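Local coordinates for metal-dependent phosphohydrolase, HDOD domain-containing (Geobacter sulfurreducens, PDB 3HC1), which is of uncharacterised function but binds two iron(III) ions in an HD-type metal centre and is probably a metal-dependent phosphohydrolase, at residues V64-N69 with D300-L305; D52-L55 with L60-R63. All coordinates share one frame; numbering follows the deposited sequence.

Interaction 1: V64-N69 with D300-L305; sequences VVHLAN and DELFLL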
loop_
_atom_site.group_PDB
_atom_site.type_symbol
_atom_site.label_atom_id
_atom_site.label_comp_id
_atom_site.label_asym_id
_atom_site.label_seq_id
_atom_site.Cartn_x
_atom_site.Cartn_y
_atom_site.Cartn_z
ATOM N N VAL A 64 -13.564 4.927 11.765
ATOM C CA VAL A 64 -13.030 3.693 12.348
ATOM C C VAL A 64 -14.146 2.695 12.698
ATOM O O VAL A 64 -14.064 1.507 12.352
ATOM C CB VAL A 64 -12.148 3.970 13.574
ATOM C CG1 VAL A 64 -11.825 2.670 14.325
ATOM C CG2 VAL A 64 -10.885 4.700 13.153
ATOM N N VAL A 65 -15.206 3.185 13.328
ATOM C CA VAL A 65 -16.376 2.326 13.622
ATOM C C VAL A 65 -16.948 1.686 12.327
ATOM O O VAL A 65 -17.271 0.491 12.312
ATOM C CB VAL A 65 -17.447 3.101 14.419
ATOM C CG1 VAL A 65 -18.641 2.217 14.742
ATOM C CG2 VAL A 65 -16.821 3.631 15.684
ATOM N N HIS A 66 -16.994 2.459 11.236
ATOM C CA HIS A 66 -17.457 1.939 9.940
ATOM C C HIS A 66 -16.567 0.800 9.391
ATOM O O HIS A 66 -17.054 -0.249 8.994
ATOM C CB HIS A 66 -17.591 3.086 8.925
ATOM C CG HIS A 66 -17.992 2.646 7.556
ATOM N ND1 HIS A 66 -19.309 2.457 7.191
ATOM C CD2 HIS A 66 -17.250 2.354 6.460
ATOM C CE1 HIS A 66 -19.360 2.067 5.928
ATOM N NE2 HIS A 66 -18.125 1.985 5.465
ATOM N N LEU A 67 -15.262 1.009 9.372
ATOM C CA LEU A 67 -14.344 -0.036 8.879
ATOM C C LEU A 67 -14.393 -1.243 9.820
ATOM O O LEU A 67 -14.403 -2.362 9.356
ATOM C CB LEU A 67 -12.936 0.508 8.774
ATOM C CG LEU A 67 -11.858 -0.376 8.158
ATOM C CD1 LEU A 67 -12.338 -0.956 6.776
ATOM C CD2 LEU A 67 -10.585 0.453 8.035
ATOM N N ALA A 68 -14.466 -0.993 11.136
ATOM C CA ALA A 68 -14.518 -2.054 12.151
ATOM C C ALA A 68 -15.731 -2.934 11.921
ATOM O O ALA A 68 -15.634 -4.160 12.017
ATOM C CB ALA A 68 -14.557 -1.465 13.602
ATOM N N ASN A 69 -16.850 -2.313 11.559
ATOM C CA ASN A 69 -18.076 -3.055 11.362
ATOM C C ASN A 69 -18.152 -3.771 10.045
ATOM O O ASN A 69 -19.011 -4.619 9.872
ATOM C CB ASN A 69 -19.317 -2.170 11.533
ATOM C CG ASN A 69 -20.537 -2.976 11.870
ATOM O OD1 ASN A 69 -20.464 -3.956 12.620
ATOM N ND2 ASN A 69 -21.667 -2.587 11.311
ATOM N N ASP A 300 -13.966 -1.297 -3.126
ATOM C CA ASP A 300 -14.666 -0.244 -3.858
ATOM C C ASP A 300 -15.721 0.388 -3.005
ATOM O O ASP A 300 -16.073 1.549 -3.196
ATOM C CB ASP A 300 -15.321 -0.809 -5.106
ATOM C CG ASP A 300 -14.338 -1.008 -6.252
ATOM O OD1 ASP A 300 -13.146 -0.585 -6.186
ATOM O OD2 ASP A 300 -14.782 -1.598 -7.253
ATOM N N GLU A 301 -16.243 -0.369 -2.060
ATOM C CA GLU A 301 -17.365 0.110 -1.307
ATOM C C GLU A 301 -17.004 0.902 -0.060
ATOM O O GLU A 301 -17.821 1.688 0.399
ATOM C CB GLU A 301 -18.288 -1.056 -0.996
ATOM C CG GLU A 301 -19.079 -1.491 -2.253
ATOM C CD GLU A 301 -19.407 -2.986 -2.285
ATOM O OE1 GLU A 301 -19.671 -3.584 -1.215
ATOM O OE2 GLU A 301 -19.392 -3.557 -3.400
ATOM N N LEU A 302 -15.776 0.776 0.438
ATOM C CA LEU A 302 -15.491 1.204 1.817
ATOM C C LEU A 302 -15.630 2.704 2.011
ATOM O O LEU A 302 -16.432 3.164 2.836
ATOM C CB LEU A 302 -14.101 0.771 2.272
ATOM C CG LEU A 302 -13.696 1.301 3.646
ATOM C CD1 LEU A 302 -14.513 0.623 4.733
ATOM C CD2 LEU A 302 -12.214 1.116 3.853
ATOM N N PHE A 303 -14.783 3.446 1.300
ATOM C CA PHE A 303 -14.887 4.888 1.232
ATOM C C PHE A 303 -15.057 5.174 -0.255
ATOM O O PHE A 303 -14.429 4.500 -1.117
ATOM C CB PHE A 303 -13.633 5.602 1.760
ATOM C CG PHE A 303 -13.312 5.345 3.229
ATOM C CD1 PHE A 303 -14.219 5.667 4.233
ATOM C CD2 PHE A 303 -12.061 4.822 3.604
ATOM C CE1 PHE A 303 -13.913 5.449 5.573
ATOM C CE2 PHE A 303 -11.736 4.607 4.938
ATOM C CZ PHE A 303 -12.669 4.920 5.928
ATOM N N LEU A 304 -15.896 6.176 -0.524
ATOM C CA LEU A 304 -16.148 6.715 -1.851
ATOM C C LEU A 304 -15.290 7.973 -2.021
ATOM O O LEU A 304 -15.589 8.995 -1.375
ATOM C CB LEU A 304 -17.651 7.094 -1.950
ATOM N N LEU A 305 -14.239 7.929 -2.848
ATOM C CA LEU A 305 -13.375 9.117 -3.042
ATOM C C LEU A 305 -13.682 9.852 -4.355
ATOM O O LEU A 305 -14.216 9.100 -5.184
ATOM C CB LEU A 305 -11.910 8.735 -3.065
ATOM C CG LEU A 305 -11.242 7.880 -1.997
ATOM C CD1 LEU A 305 -9.807 8.433 -1.869
ATOM C CD2 LEU A 305 -11.956 7.898 -0.671
ATOM O OXT LEU A 305 -13.365 11.080 -4.617
#
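The C-terminal helix of this all-helical HDOD protein, 281-302, ends against the side of helix 58-69, where His66 and Leu67 meet Leu302. Leu302 lies across Leu67 at roughly a right angle, methyl against methyl: Leu67 CD1 sits 3.4 Å from Leu302 CD1, tight for two carbons, and 3.6 Å from Leu302 CD2, so that one methyl of Leu67 faces both branches of its partner. The two leucines form the buried apolar part of the contact; His66, exposed, adds a carbon contact and a weak hydrogen bond. Its CB points toward the C-terminal segment, and with CG opposite the backbone N (chi1 177°) the ring runs past Leu302 in the opposite direction. CD2 of His66 then rests 3.7 Å from Leu302 CD1, while NE2 donates a weak, bent hydrogen bond to Leu302 O (3.3 Å, 125° at the hydrogen), the oxygen lying obliquely to the ring. Around this joint, Leu67 also touches Arg128 of helix 116-136, Thr100 of helix 82-108 and Tyr73 of helix 71-74, while Phe303 reaches Trp120 and Cys101 on the two longer helices.

Interaction 2: D52-L55 with L60-R63; sequences DLLL and LTAR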
loop_
_atom_site.group_PDB
_atom_site.type_symbol
_atom_site.label_atom_id
_atom_site.label_comp_id
_atom_site.label_asym_id
_atom_site.label_seq_id
_atom_site.Cartn_x
_atom_site.Cartn_y
_atom_site.Cartn_z
ATOM N N ASP A 52 -7.691 6.283 22.950
ATOM C CA ASP A 52 -7.757 7.657 23.429
ATOM C C ASP A 52 -7.309 8.695 22.413
ATOM O O ASP A 52 -7.808 9.821 22.455
ATOM C CB ASP A 52 -6.986 7.804 24.731
ATOM C CG ASP A 52 -7.784 7.318 25.926
ATOM O OD1 ASP A 52 -8.933 6.855 25.736
ATOM O OD2 ASP A 52 -7.251 7.385 27.047
ATOM N N LEU A 53 -6.421 8.316 21.488
ATOM C CA LEU A 53 -5.998 9.212 20.400
ATOM C C LEU A 53 -7.169 9.668 19.529
ATOM O O LEU A 53 -7.127 10.765 19.001
ATOM C CB LEU A 53 -4.927 8.571 19.514
ATOM C CG LEU A 53 -3.617 8.123 20.170
ATOM C CD1 LEU A 53 -2.728 7.437 19.169
ATOM C CD2 LEU A 53 -2.883 9.280 20.808
ATOM N N LEU A 54 -8.213 8.848 19.395
ATOM C CA LEU A 54 -9.385 9.227 18.594
ATOM C C LEU A 54 -10.380 10.164 19.269
ATOM O O LEU A 54 -11.152 10.833 18.567
ATOM C CB LEU A 54 -10.166 7.995 18.199
ATOM C CG LEU A 54 -9.476 6.914 17.392
ATOM C CD1 LEU A 54 -10.475 5.784 17.327
ATOM C CD2 LEU A 54 -9.058 7.437 15.993
ATOM N N LEU A 55 -10.374 10.184 20.611
ATOM C CA LEU A 55 -11.395 10.859 21.453
ATOM C C LEU A 55 -11.855 12.230 20.972
ATOM O O LEU A 55 -13.056 12.510 20.983
ATOM C CB LEU A 55 -10.904 10.999 22.902
ATOM C CG LEU A 55 -10.926 9.718 23.736
ATOM C CD1 LEU A 55 -10.034 9.875 24.967
ATOM C CD2 LEU A 55 -12.359 9.345 24.122
ATOM N N LEU A 60 -12.752 10.985 12.354
ATOM C CA LEU A 60 -11.887 9.807 12.383
ATOM C C LEU A 60 -12.567 8.679 13.129
ATOM O O LEU A 60 -12.585 7.560 12.635
ATOM C CB LEU A 60 -10.529 10.118 13.007
ATOM C CG LEU A 60 -9.428 9.082 12.829
ATOM C CD1 LEU A 60 -9.224 8.722 11.330
ATOM C CD2 LEU A 60 -8.139 9.593 13.451
ATOM N N THR A 61 -13.165 8.976 14.289
ATOM C CA THR A 61 -13.859 7.945 15.097
ATOM C C THR A 61 -14.963 7.213 14.347
ATOM O O THR A 61 -14.983 5.991 14.304
ATOM C CB THR A 61 -14.465 8.552 16.390
ATOM O OG1 THR A 61 -13.397 8.935 17.268
ATOM C CG2 THR A 61 -15.380 7.548 17.080
ATOM N N ALA A 62 -15.885 7.962 13.757
ATOM C CA ALA A 62 -16.950 7.386 12.930
ATOM C C ALA A 62 -16.422 6.570 11.740
ATOM O O ALA A 62 -17.013 5.553 11.357
ATOM C CB ALA A 62 -17.890 8.490 12.438
ATOM N N ARG A 63 -15.316 7.018 11.145
ATOM C CA ARG A 63 -14.689 6.264 10.072
ATOM C C ARG A 63 -14.226 4.918 10.598
ATOM O O ARG A 63 -14.491 3.893 9.969
ATOM C CB ARG A 63 -13.502 7.010 9.458
ATOM C CG ARG A 63 -13.851 8.113 8.455
ATOM C CD ARG A 63 -12.570 8.722 7.960
ATOM N NE ARG A 63 -12.713 10.066 7.433
ATOM C CZ ARG A 63 -11.674 10.820 7.053
ATOM N NH1 ARG A 63 -10.427 10.369 7.152
ATOM N NH2 ARG A 63 -11.878 12.037 6.582
#
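Leu54 sets its CD2 methyl against the branched end of Leu60, 3.5 Å from Leu60 CD2 and 3.6 Å from Leu60 CG. The methyl pair is a little closer than ordinary van der Waals contact. The two side chains cross at about a right angle, and both CB atoms already point at the other segment. In Leu54 the first torsion turns CG opposite the carbonyl carbon (chi1 -59°), and from there the CD2 branch is the one that meets Leu60. Beside this apolar pair, Thr61 comes up to the backbone of Leu54. Its OG1 stands 3.5 Å from Leu54 CB and 3.2 Å from Leu54 O, a polar approach that does not amount to a hydrogen bond. The arrangement is one of two consecutive helices, 47-54 and 58-69, folded against each other across a short connection of only a few residues, and the closest CA atoms, those of Leu54 and Thr61, are 5.8 Å apart. Asp57, in that connection, serves the start of the second helix twice, its backbone oxygen bonded to the hydroxyl of Thr61 and its carboxylate oxygen OD1 accepting a hydrogen bond from the backbone N of Leu60. Both leucines are buried against helix 82-108, Leu54 on Ile82 and Ile98 and Leu60 on Cys101, and on the same helix Arg63 forms a salt bridge with Asp105 and a hydrogen bond to the carbonyl oxygen of Cys101.

How the interactions relate
From the N terminus, interaction 2 comes first and closes a very short loop, the four residues between 52-55 and 60-63, folding helix 47-54 onto the start of helix 58-69. Interaction 1 opens directly afterwards, farther along that same helix, and spans 230 intervening residues before the chain returns at 300-305. The two are therefore in series, neither nested nor crossed, with helix 58-69 as their shared element. Their centres are 14 Å apart, and Phe303 CE1 packs 3.9 Å from Arg63 CG to join them directly. A local helix-helix closure and a long-range one thus tie the C-terminal helix to an early helical pair, both away from the iron centre.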